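Local coordinates for LbaCas13a H328A (C2c2) (Lachnospiraceae bacterium NK4A179, PDB 5WLH), which binds pre-crRNA and, as a Cas13a (C2c2) family enzyme, probably acts as an RNA-guided nuclease that cleaves target RNA, at residues N99-S104 and T159-R164; G135-E140 and V218-I223; V173-I178 and L202-F207; V195-K200 and Y211-I216. All blocks are in the same frame, centred on the assembly; numbering follows the deposited sequence.

Contact 1 (N99-S104 and T159-R164); sequences NGLVLS and TNFINR
Leu101 lays its CD1 methyl over one face of the Phe161 ring, 4.0 Å from the ring centroid and 21° off the normal, a CH-pi contact whose methyl is offset toward the rim at CD2. A chi1 of -166°, with CG anti to the backbone N, carries CD1 to the ring although the bond to CB runs alongside the helix. Leu103 adds a looser apolar touch, CD2 lying 4.1 Å from Phe161 CZ. The loop 99-102 leads into helix 103-107, for which Val102 is the N-cap residue, and Leu101 is the centre of an inverse gamma turn; the contact therefore sets a helix-entry loop against helix 158-166. Arg164 fastens the polar half. Its chain, bent at chi2 and chi3, carries NE to 2.8 Å from Gly100 O, an N-H...O angle of 154° with the acceptor near the guanidinium plane, and NH1 adds a weak bond to the same oxygen. The backbones approach to 4.7 Å between Gly100 CA and Arg164 CA, and Gly100 CA makes a C-H...O contact with Arg164 O at 3.2 Å. A methionine here in place of Arg164, with no N-H to offer, would probably leave the Gly100 carbonyl less firmly held against helix 158-166. Met106 touches both Phe161 and Arg164, while Ile223 of helix 218-230 packs on the Phe161 ring.

Contact 2 (G135-E140 and V218-I223); sequences GSPAFE and VQRDFI
The backbones come nearest at Ser136 and Arg220, whose CA atoms stand 6.1 Å apart, and side chains from both segments meet across this separation. Arg220 takes part with its aliphatic portion and its guanidinium: a bend at chi2 (81°) brings CD and NE against the Gly135-Ser136 peptide, CD lying 3.6 Å from both Gly135 C and Ser136 N. Gly135 O lies over one face of the guanidinium, 3.4 Å from Arg220 NE at an angle too poor for a hydrogen bond. Ser136 OG sits 3.5 Å from Gln219 CG, touching carbon here while its hydrogen bond goes to Asp224. The segment 135-140 belongs to the loop joining helices 115-130 and 146-155, and it packs on the first turns of helix 218-230, where Val218 O accepts from both Phe222 N and Ile223 N, the second bond marking a wider pi-type turn. Asp224 also forms a salt bridge with Arg220 NH1, which bonds Ser125 OG as well; Gln219 NE2 reaches Ile156 O and Asp224 OD1. A leucine in place of Arg220, having no guanidinium, would probably leave the Asp224 charge without this mate and the Gly135-Ser136 peptide less well covered. Asn128 ND2 is hydrogen-bonded to Gly135 O.

Contact 3 (V173-I178 and L202-F207); sequences VSEDII and LLMNAF
The start of helix 175-185 packs against the last turn of helix 193-206 in an all-helical part of the chain, and the contact joins an N-capped helix beginning to a helix end. Ser174 is the N-cap: its OG accepts from Ile177 N at 3.1 Å with an N-H...O angle of 160°. Just before it, Val173 sets CG2 over one face of the Phe207 ring, 3.5 Å from the centroid and 21° off the normal, displaced toward CG and CD2; this is a CH-pi contact, with the two side chains crossing at about a right angle. Phe207 is the first residue to leave helical angles at the end of its helix, and its chi1 of -67°, with CG beside the backbone N, presents the ring to the valine. Ile178 supplies the apolar centre. Its CD1 lies 3.9 Å from Leu203 CB and 3.7 Å from Met204 SD, and also approaches the Phe207 ring obliquely, while CG2 meets Leu203 CD1. Met204, bent at chi2 and chi3, brings its sulfur against both Ile178 CD1 and Glu175 CG, the latter 3.6 Å from SD. The carboxylate of Glu175 is engaged beyond this contact, in a salt bridge from OE2 to Lys200. On other sides of the two helices, Ile177 touches Phe87 and Leu88 of helix 83-96, Leu202 packs on helices 158-166 and 218-230, and Met204 meets Leu209 in the following loop.

Contact 4 (V195-K200 and Y211-I216); sequences VKRGLK and YSDPDI
Arg197 grips the carboxylate of Asp213 side-on with two nitrogens: NE donates to OD2 at 3.0 Å and NH2 to OD1 at 2.7 Å. Both oxygens use their syn lone pairs, and the guanidinium and carboxylate planes are only 24° apart, so the salt bridge is nearly flat. A bend at chi3 (71°) brings this NE-NH2 edge round to the acid. Asp213 OD2 has a second partner, a water that also donates to Arg197 O and accepts from Tyr211 OH; it thus ties the helix backbone, the carboxylate and the phenol together. The remaining guanidinium nitrogen, NH1, donates to another water lying in the guanidinium plane, which in turn donates to Asp215 OD2, and NH1 also forms a salt bridge with Glu193. Asp215 OD2 pairs further with Arg194. The segment 211-216 belongs to the connection from helix 193-206 to helix 218-230, folded back along the first of these helices and closed by a type I beta turn from Asp213 to Ile216, with Ile216 N bonded to Asp213 O. Ile216 places CG1 over one face of the Arg197 guanidinium, toward its rim and 3.6 Å from NE, and sets CG2 at 3.5 Å from Gly198 CA. Lys200 lays its aliphatic chain across Tyr211, CG at 3.6 Å from OH and CE at 3.7 Å from CE1. Its NZ is satisfied by a salt bridge to Asp179 beside the one to Glu175, and Lys201 NZ donates to the carbonyls of Asp213 and Ile216.

Contacts 3 and 4 share helix 193-206 and have centres 11 Å apart; they are joined by the salt bridge of Glu175 OE2 with Lys200 NZ, 3.1 Å, and by packing of Met204 CB on Tyr211 CB. Phe222, on the helical segment of contact 2 but not touching 135-140, packs on Phe161, Leu202 and Leu199 from the segments of contacts 1, 3 and 4. Ile162, from segment 159-164, also packs on Leu202 and Ala206. Contacts 1 and 4 do not touch, their nearest atoms being about 6 Å apart. By nearest atoms, contacts 2 and 4 come closest to the bound RNA, about 7 and 8 Å, against about 15 and 18 Å for contacts 1 and 3.

Contact 1 (N99-S104 and T159-R164)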
# COMPACT_ATOMS: atom_id res chain seq x y z
N ASN A 99 -5.68 34.56 34.39
CA ASN A 99 -5.01 34.85 35.65
C ASN A 99 -4.16 33.68 36.11
O ASN A 99 -3.44 33.78 37.10
CB ASN A 99 -6.01 35.24 36.75
CG ASN A 99 -6.86 36.43 36.38
OD1 ASN A 99 -8.06 36.30 36.15
ND2 ASN A 99 -6.23 37.60 36.30
N GLY A 100 -4.25 32.55 35.40
CA GLY A 100 -3.37 31.42 35.63
C GLY A 100 -2.06 31.58 34.90
O GLY A 100 -1.58 32.70 34.68
N LEU A 101 -1.46 30.45 34.52
CA LEU A 101 -0.20 30.47 33.78
C LEU A 101 -0.51 30.62 32.29
O LEU A 101 -0.49 29.67 31.51
CB LEU A 101 0.61 29.21 34.07
CG LEU A 101 2.07 29.25 33.62
CD1 LEU A 101 2.80 30.43 34.24
CD2 LEU A 101 2.77 27.95 33.98
N VAL A 102 -0.80 31.86 31.91
CA VAL A 102 -1.09 32.23 30.53
C VAL A 102 0.02 33.16 30.09
O VAL A 102 0.01 34.36 30.41
CB VAL A 102 -2.47 32.88 30.40
CG1 VAL A 102 -2.74 33.25 28.94
CG2 VAL A 102 -3.53 31.94 30.94
N LEU A 103 0.99 32.60 29.36
CA LEU A 103 2.20 33.35 29.03
C LEU A 103 1.89 34.59 28.21
O LEU A 103 2.54 35.63 28.37
CB LEU A 103 3.17 32.45 28.27
CG LEU A 103 4.31 31.83 29.07
CD1 LEU A 103 5.46 31.49 28.14
CD2 LEU A 103 4.76 32.78 30.17
N SER A 104 0.90 34.50 27.31
CA SER A 104 0.57 35.64 26.46
C SER A 104 0.10 36.82 27.30
O SER A 104 0.44 37.97 27.01
CB SER A 104 -0.51 35.26 25.44
OG SER A 104 -1.62 34.64 26.07
N THR A 159 8.92 32.82 41.49
CA THR A 159 7.91 33.39 42.37
C THR A 159 6.65 33.74 41.59
O THR A 159 5.54 33.35 41.97
CB THR A 159 8.47 34.63 43.08
OG1 THR A 159 9.58 34.26 43.91
CG2 THR A 159 7.38 35.27 43.93
N ASN A 160 6.80 34.45 40.46
CA ASN A 160 5.62 34.82 39.68
C ASN A 160 4.97 33.61 39.04
O ASN A 160 3.73 33.53 38.97
CB ASN A 160 5.99 35.85 38.62
CG ASN A 160 4.78 36.52 38.03
OD1 ASN A 160 3.82 36.81 38.75
ND2 ASN A 160 4.78 36.71 36.72
N PHE A 161 5.76 32.65 38.57
CA PHE A 161 5.17 31.43 38.02
C PHE A 161 4.38 30.68 39.09
O PHE A 161 3.28 30.19 38.84
CB PHE A 161 6.26 30.54 37.41
CG PHE A 161 6.50 30.78 35.93
CD1 PHE A 161 6.86 32.03 35.46
CD2 PHE A 161 6.39 29.73 35.02
CE1 PHE A 161 7.09 32.25 34.10
CE2 PHE A 161 6.62 29.94 33.67
CZ PHE A 161 6.97 31.19 33.21
N ILE A 162 4.93 30.60 40.31
CA ILE A 162 4.22 29.93 41.40
C ILE A 162 2.92 30.65 41.69
O ILE A 162 1.87 30.02 41.91
CB ILE A 162 5.13 29.83 42.64
CG1 ILE A 162 6.14 28.69 42.48
CG2 ILE A 162 4.29 29.66 43.93
CD1 ILE A 162 7.18 28.62 43.58
N ASN A 163 2.95 31.98 41.68
CA ASN A 163 1.74 32.76 41.93
C ASN A 163 0.71 32.56 40.82
O ASN A 163 -0.48 32.38 41.10
CB ASN A 163 2.08 34.24 42.07
CG ASN A 163 2.83 34.55 43.35
OD1 ASN A 163 2.78 33.78 44.31
ND2 ASN A 163 3.54 35.67 43.36
N ARG A 164 1.14 32.58 39.56
CA ARG A 164 0.19 32.38 38.48
C ARG A 164 -0.36 30.95 38.49
O ARG A 164 -1.55 30.74 38.21
CB ARG A 164 0.85 32.70 37.14
CG ARG A 164 1.25 34.16 36.97
CD ARG A 164 0.05 35.10 37.09
NE ARG A 164 -0.80 35.05 35.91
CZ ARG A 164 -1.03 36.07 35.09
NH1 ARG A 164 -1.83 35.92 34.04
NH2 ARG A 164 -0.46 37.26 35.32

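Contact 2 (G135-E140 and V218-I223)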
# COMPACT_ATOMS: atom_id res chain seq x y z
N GLY A 135 24.02 30.37 32.35
CA GLY A 135 23.17 31.31 33.04
C GLY A 135 22.11 31.93 32.14
O GLY A 135 22.24 32.00 30.91
N SER A 136 21.05 32.40 32.79
CA SER A 136 20.00 33.14 32.12
C SER A 136 20.52 34.50 31.69
O SER A 136 21.35 35.10 32.38
CB SER A 136 18.79 33.34 33.04
OG SER A 136 18.42 32.13 33.69
N PRO A 137 20.06 35.01 30.55
CA PRO A 137 20.47 36.35 30.13
C PRO A 137 19.92 37.39 31.09
O PRO A 137 18.95 37.16 31.82
CB PRO A 137 19.84 36.50 28.74
CG PRO A 137 18.77 35.48 28.68
CD PRO A 137 19.17 34.36 29.58
N ALA A 138 20.58 38.54 31.10
CA ALA A 138 20.13 39.71 31.85
C ALA A 138 19.39 40.65 30.91
O ALA A 138 19.81 40.87 29.77
CB ALA A 138 21.31 40.43 32.50
N PHE A 139 18.28 41.20 31.39
CA PHE A 139 17.45 42.02 30.51
C PHE A 139 18.15 43.31 30.07
O PHE A 139 17.74 43.90 29.07
CB PHE A 139 16.12 42.33 31.19
CG PHE A 139 15.10 41.24 31.02
CD1 PHE A 139 14.41 41.08 29.83
CD2 PHE A 139 14.85 40.35 32.06
CE1 PHE A 139 13.47 40.08 29.68
CE2 PHE A 139 13.91 39.35 31.91
CZ PHE A 139 13.22 39.21 30.71
N GLU A 140 19.20 43.73 30.78
CA GLU A 140 19.94 44.93 30.38
C GLU A 140 20.49 44.80 28.97
O GLU A 140 20.62 45.81 28.26
CB GLU A 140 21.08 45.19 31.37
CG GLU A 140 20.63 45.78 32.69
CD GLU A 140 20.11 44.73 33.65
OE1 GLU A 140 19.76 45.11 34.79
OE2 GLU A 140 20.04 43.54 33.28
N VAL A 218 15.21 25.77 38.35
CA VAL A 218 13.88 26.05 37.79
C VAL A 218 13.96 27.14 36.74
O VAL A 218 13.36 27.03 35.66
CB VAL A 218 12.88 26.40 38.91
CG1 VAL A 218 11.66 27.08 38.31
CG2 VAL A 218 12.47 25.15 39.66
N GLN A 219 14.72 28.20 37.02
CA GLN A 219 14.80 29.32 36.08
C GLN A 219 15.40 28.88 34.74
O GLN A 219 14.83 29.14 33.68
CB GLN A 219 15.63 30.45 36.68
CG GLN A 219 15.67 31.67 35.78
CD GLN A 219 14.33 32.37 35.74
OE1 GLN A 219 13.77 32.72 36.79
NE2 GLN A 219 13.78 32.53 34.54
N ARG A 220 16.56 28.22 34.78
CA ARG A 220 17.26 27.92 33.53
C ARG A 220 16.67 26.70 32.82
O ARG A 220 16.54 26.69 31.60
CB ARG A 220 18.74 27.70 33.81
CG ARG A 220 19.61 27.68 32.56
CD ARG A 220 19.94 29.09 32.09
NE ARG A 220 20.55 29.06 30.76
CZ ARG A 220 19.97 29.50 29.65
NH1 ARG A 220 18.75 30.03 29.70
NH2 ARG A 220 20.60 29.41 28.49
N ASP A 221 16.30 25.68 33.58
CA ASP A 221 15.89 24.41 32.99
C ASP A 221 14.42 24.38 32.60
O ASP A 221 14.06 23.67 31.65
CB ASP A 221 16.18 23.26 33.95
CG ASP A 221 17.67 22.93 34.01
OD1 ASP A 221 18.28 22.79 32.93
OD2 ASP A 221 18.22 22.82 35.12
N PHE A 222 13.56 25.13 33.29
CA PHE A 222 12.16 25.18 32.91
C PHE A 222 11.76 26.54 32.35
O PHE A 222 11.40 26.65 31.18
CB PHE A 222 11.23 24.82 34.08
CG PHE A 222 9.77 24.89 33.71
CD1 PHE A 222 9.24 24.01 32.77
CD2 PHE A 222 8.95 25.86 34.25
CE1 PHE A 222 7.90 24.08 32.41
CE2 PHE A 222 7.62 25.94 33.88
CZ PHE A 222 7.09 25.04 32.96
N ILE A 223 11.84 27.60 33.17
CA ILE A 223 11.21 28.86 32.78
C ILE A 223 11.85 29.40 31.51
O ILE A 223 11.15 29.78 30.56
CB ILE A 223 11.30 29.89 33.92
CG1 ILE A 223 10.51 29.40 35.13
CG2 ILE A 223 10.79 31.23 33.43
CD1 ILE A 223 10.57 30.36 36.33

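Contact 3 (V173-I178 and L202-F207)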
# COMPACT_ATOMS: atom_id res chain seq x y z
N VAL A 173 -2.88 19.35 46.35
CA VAL A 173 -2.36 18.42 45.36
C VAL A 173 -1.19 17.67 45.98
O VAL A 173 -0.46 18.19 46.83
CB VAL A 173 -1.95 19.12 44.05
CG1 VAL A 173 -3.01 20.14 43.64
CG2 VAL A 173 -0.59 19.77 44.18
N SER A 174 -1.02 16.42 45.55
CA SER A 174 0.09 15.58 45.99
C SER A 174 1.19 15.59 44.94
O SER A 174 1.04 16.13 43.85
CB SER A 174 -0.40 14.15 46.23
OG SER A 174 -0.96 13.61 45.05
N GLU A 175 2.32 14.98 45.30
CA GLU A 175 3.36 14.74 44.30
C GLU A 175 2.86 13.82 43.20
O GLU A 175 3.17 14.01 42.02
CB GLU A 175 4.61 14.17 44.96
CG GLU A 175 5.82 14.15 44.05
CD GLU A 175 6.90 13.19 44.50
OE1 GLU A 175 7.67 13.54 45.42
OE2 GLU A 175 7.01 12.09 43.92
N ASP A 176 2.07 12.80 43.57
CA ASP A 176 1.58 11.86 42.57
C ASP A 176 0.62 12.53 41.59
O ASP A 176 0.61 12.19 40.40
CB ASP A 176 0.89 10.67 43.25
CG ASP A 176 0.53 9.56 42.28
OD1 ASP A 176 1.44 9.01 41.62
OD2 ASP A 176 -0.68 9.25 42.16
N ILE A 177 -0.18 13.47 42.07
CA ILE A 177 -1.00 14.28 41.17
C ILE A 177 -0.10 15.05 40.20
O ILE A 177 -0.37 15.12 39.00
CB ILE A 177 -1.91 15.22 41.97
CG1 ILE A 177 -3.01 14.42 42.67
CG2 ILE A 177 -2.49 16.29 41.07
CD1 ILE A 177 -3.64 15.15 43.83
N ILE A 178 0.98 15.63 40.72
CA ILE A 178 1.92 16.37 39.87
C ILE A 178 2.56 15.43 38.86
O ILE A 178 2.64 15.73 37.66
CB ILE A 178 2.97 17.08 40.74
CG1 ILE A 178 2.33 18.28 41.45
CG2 ILE A 178 4.16 17.51 39.89
CD1 ILE A 178 3.13 18.84 42.60
N LEU A 202 9.35 23.16 40.31
CA LEU A 202 8.52 24.36 40.43
C LEU A 202 7.17 24.04 41.04
O LEU A 202 6.69 24.76 41.93
CB LEU A 202 8.36 24.99 39.05
CG LEU A 202 7.30 26.07 38.88
CD1 LEU A 202 7.73 27.28 39.61
CD2 LEU A 202 7.13 26.38 37.39
N LEU A 203 6.52 22.96 40.59
CA LEU A 203 5.19 22.63 41.10
C LEU A 203 5.25 22.18 42.55
O LEU A 203 4.33 22.46 43.33
CB LEU A 203 4.55 21.55 40.24
CG LEU A 203 4.12 22.05 38.86
CD1 LEU A 203 3.77 20.87 37.96
CD2 LEU A 203 2.93 22.99 39.02
N MET A 204 6.30 21.45 42.93
CA MET A 204 6.43 21.06 44.33
C MET A 204 6.66 22.28 45.22
O MET A 204 6.09 22.36 46.32
CB MET A 204 7.56 20.04 44.49
CG MET A 204 7.28 18.70 43.79
SD MET A 204 6.03 17.66 44.58
CE MET A 204 6.96 17.00 45.97
N ASN A 205 7.47 23.23 44.76
CA ASN A 205 7.63 24.48 45.49
C ASN A 205 6.33 25.26 45.53
O ASN A 205 5.98 25.86 46.56
CB ASN A 205 8.75 25.32 44.87
CG ASN A 205 10.13 24.65 44.97
OD1 ASN A 205 10.32 23.72 45.75
ND2 ASN A 205 11.09 25.13 44.17
N ALA A 206 5.59 25.28 44.41
CA ALA A 206 4.34 26.03 44.37
C ALA A 206 3.34 25.51 45.40
O ALA A 206 2.62 26.29 46.02
CB ALA A 206 3.72 25.96 42.97
N PHE A 207 3.29 24.19 45.57
CA PHE A 207 2.31 23.59 46.47
C PHE A 207 2.91 23.23 47.82
O PHE A 207 2.32 22.44 48.56
CB PHE A 207 1.68 22.39 45.78
CG PHE A 207 0.82 22.78 44.61
CD1 PHE A 207 -0.36 23.49 44.81
CD2 PHE A 207 1.22 22.51 43.31
CE1 PHE A 207 -1.14 23.87 43.74
CE2 PHE A 207 0.43 22.89 42.23
CZ PHE A 207 -0.75 23.58 42.46

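Contact 4 (V195-K200 and Y211-I216)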
# COMPACT_ATOMS: atom_id res chain seq x y z
N VAL A 195 13.68 19.72 31.47
CA VAL A 195 12.55 20.64 31.50
C VAL A 195 11.45 20.09 32.39
O VAL A 195 10.86 20.81 33.20
CB VAL A 195 12.03 20.91 30.07
CG1 VAL A 195 10.80 21.83 30.14
CG2 VAL A 195 13.12 21.52 29.20
N LYS A 196 11.18 18.78 32.26
CA LYS A 196 10.18 18.15 33.11
C LYS A 196 10.60 18.19 34.57
O LYS A 196 9.77 18.42 35.45
CB LYS A 196 9.96 16.69 32.67
CG LYS A 196 9.37 16.53 31.27
CD LYS A 196 9.41 15.07 30.82
CE LYS A 196 8.68 14.17 31.81
NZ LYS A 196 8.54 12.78 31.29
N ARG A 197 11.88 17.95 34.83
CA ARG A 197 12.36 18.02 36.21
C ARG A 197 12.27 19.44 36.75
O ARG A 197 11.93 19.64 37.92
CB ARG A 197 13.79 17.50 36.30
CG ARG A 197 13.89 15.99 36.13
CD ARG A 197 15.32 15.57 35.85
NE ARG A 197 16.17 15.71 37.03
CZ ARG A 197 17.50 15.69 37.01
NH1 ARG A 197 18.16 15.53 35.87
NH2 ARG A 197 18.17 15.83 38.14
N GLY A 198 12.56 20.44 35.91
CA GLY A 198 12.39 21.82 36.33
C GLY A 198 10.94 22.13 36.66
O GLY A 198 10.64 22.79 37.66
N LEU A 199 10.02 21.63 35.84
CA LEU A 199 8.61 21.87 36.10
C LEU A 199 8.15 21.19 37.37
O LEU A 199 7.43 21.78 38.19
CB LEU A 199 7.78 21.38 34.91
CG LEU A 199 6.27 21.46 35.07
CD1 LEU A 199 5.85 22.87 35.50
CD2 LEU A 199 5.64 21.09 33.73
N LYS A 200 8.56 19.93 37.57
CA LYS A 200 8.19 19.24 38.79
C LYS A 200 8.68 19.99 40.02
O LYS A 200 7.95 20.15 41.00
CB LYS A 200 8.74 17.82 38.79
CG LYS A 200 8.58 17.15 40.15
CD LYS A 200 8.39 15.67 40.05
CE LYS A 200 7.93 15.12 41.39
NZ LYS A 200 7.95 13.64 41.36
N TYR A 211 10.74 18.81 48.47
CA TYR A 211 11.25 18.24 47.24
C TYR A 211 12.69 18.67 47.06
O TYR A 211 13.04 19.82 47.30
CB TYR A 211 10.41 18.69 46.05
CG TYR A 211 10.78 17.98 44.79
CD1 TYR A 211 10.49 16.63 44.63
CD2 TYR A 211 11.41 18.64 43.75
CE1 TYR A 211 10.81 15.97 43.47
CE2 TYR A 211 11.74 17.98 42.58
CZ TYR A 211 11.44 16.65 42.45
OH TYR A 211 11.78 15.97 41.31
N SER A 212 13.51 17.73 46.59
CA SER A 212 14.89 18.05 46.28
C SER A 212 15.22 17.51 44.90
O SER A 212 14.94 16.35 44.60
CB SER A 212 15.84 17.47 47.34
OG SER A 212 15.64 18.17 48.56
N ASP A 213 15.73 18.40 44.05
CA ASP A 213 16.38 18.04 42.79
C ASP A 213 17.51 19.04 42.59
O ASP A 213 17.40 19.99 41.81
CB ASP A 213 15.39 18.04 41.62
CG ASP A 213 15.91 17.26 40.43
OD1 ASP A 213 17.13 16.98 40.39
OD2 ASP A 213 15.11 16.93 39.53
N PRO A 214 18.62 18.87 43.32
CA PRO A 214 19.64 19.94 43.38
C PRO A 214 20.32 20.26 42.05
O PRO A 214 20.72 21.40 41.85
CB PRO A 214 20.65 19.41 44.42
CG PRO A 214 20.34 17.93 44.58
CD PRO A 214 18.89 17.76 44.25
N ASP A 215 20.45 19.29 41.14
CA ASP A 215 21.10 19.55 39.86
C ASP A 215 20.23 20.35 38.90
O ASP A 215 20.71 20.78 37.84
CB ASP A 215 21.50 18.22 39.20
CG ASP A 215 22.32 18.40 37.94
OD1 ASP A 215 23.20 19.29 37.93
OD2 ASP A 215 22.07 17.67 36.96
N ILE A 216 18.98 20.61 39.25
CA ILE A 216 18.01 21.25 38.38
C ILE A 216 17.79 22.68 38.86
O ILE A 216 17.60 22.92 40.06
CB ILE A 216 16.69 20.47 38.34
CG1 ILE A 216 16.88 19.14 37.61
CG2 ILE A 216 15.58 21.29 37.70
CD1 ILE A 216 17.08 19.28 36.14
O HOH W 1 12.65 17.41 39.48
O HOH W 2 21.08 15.39 36.21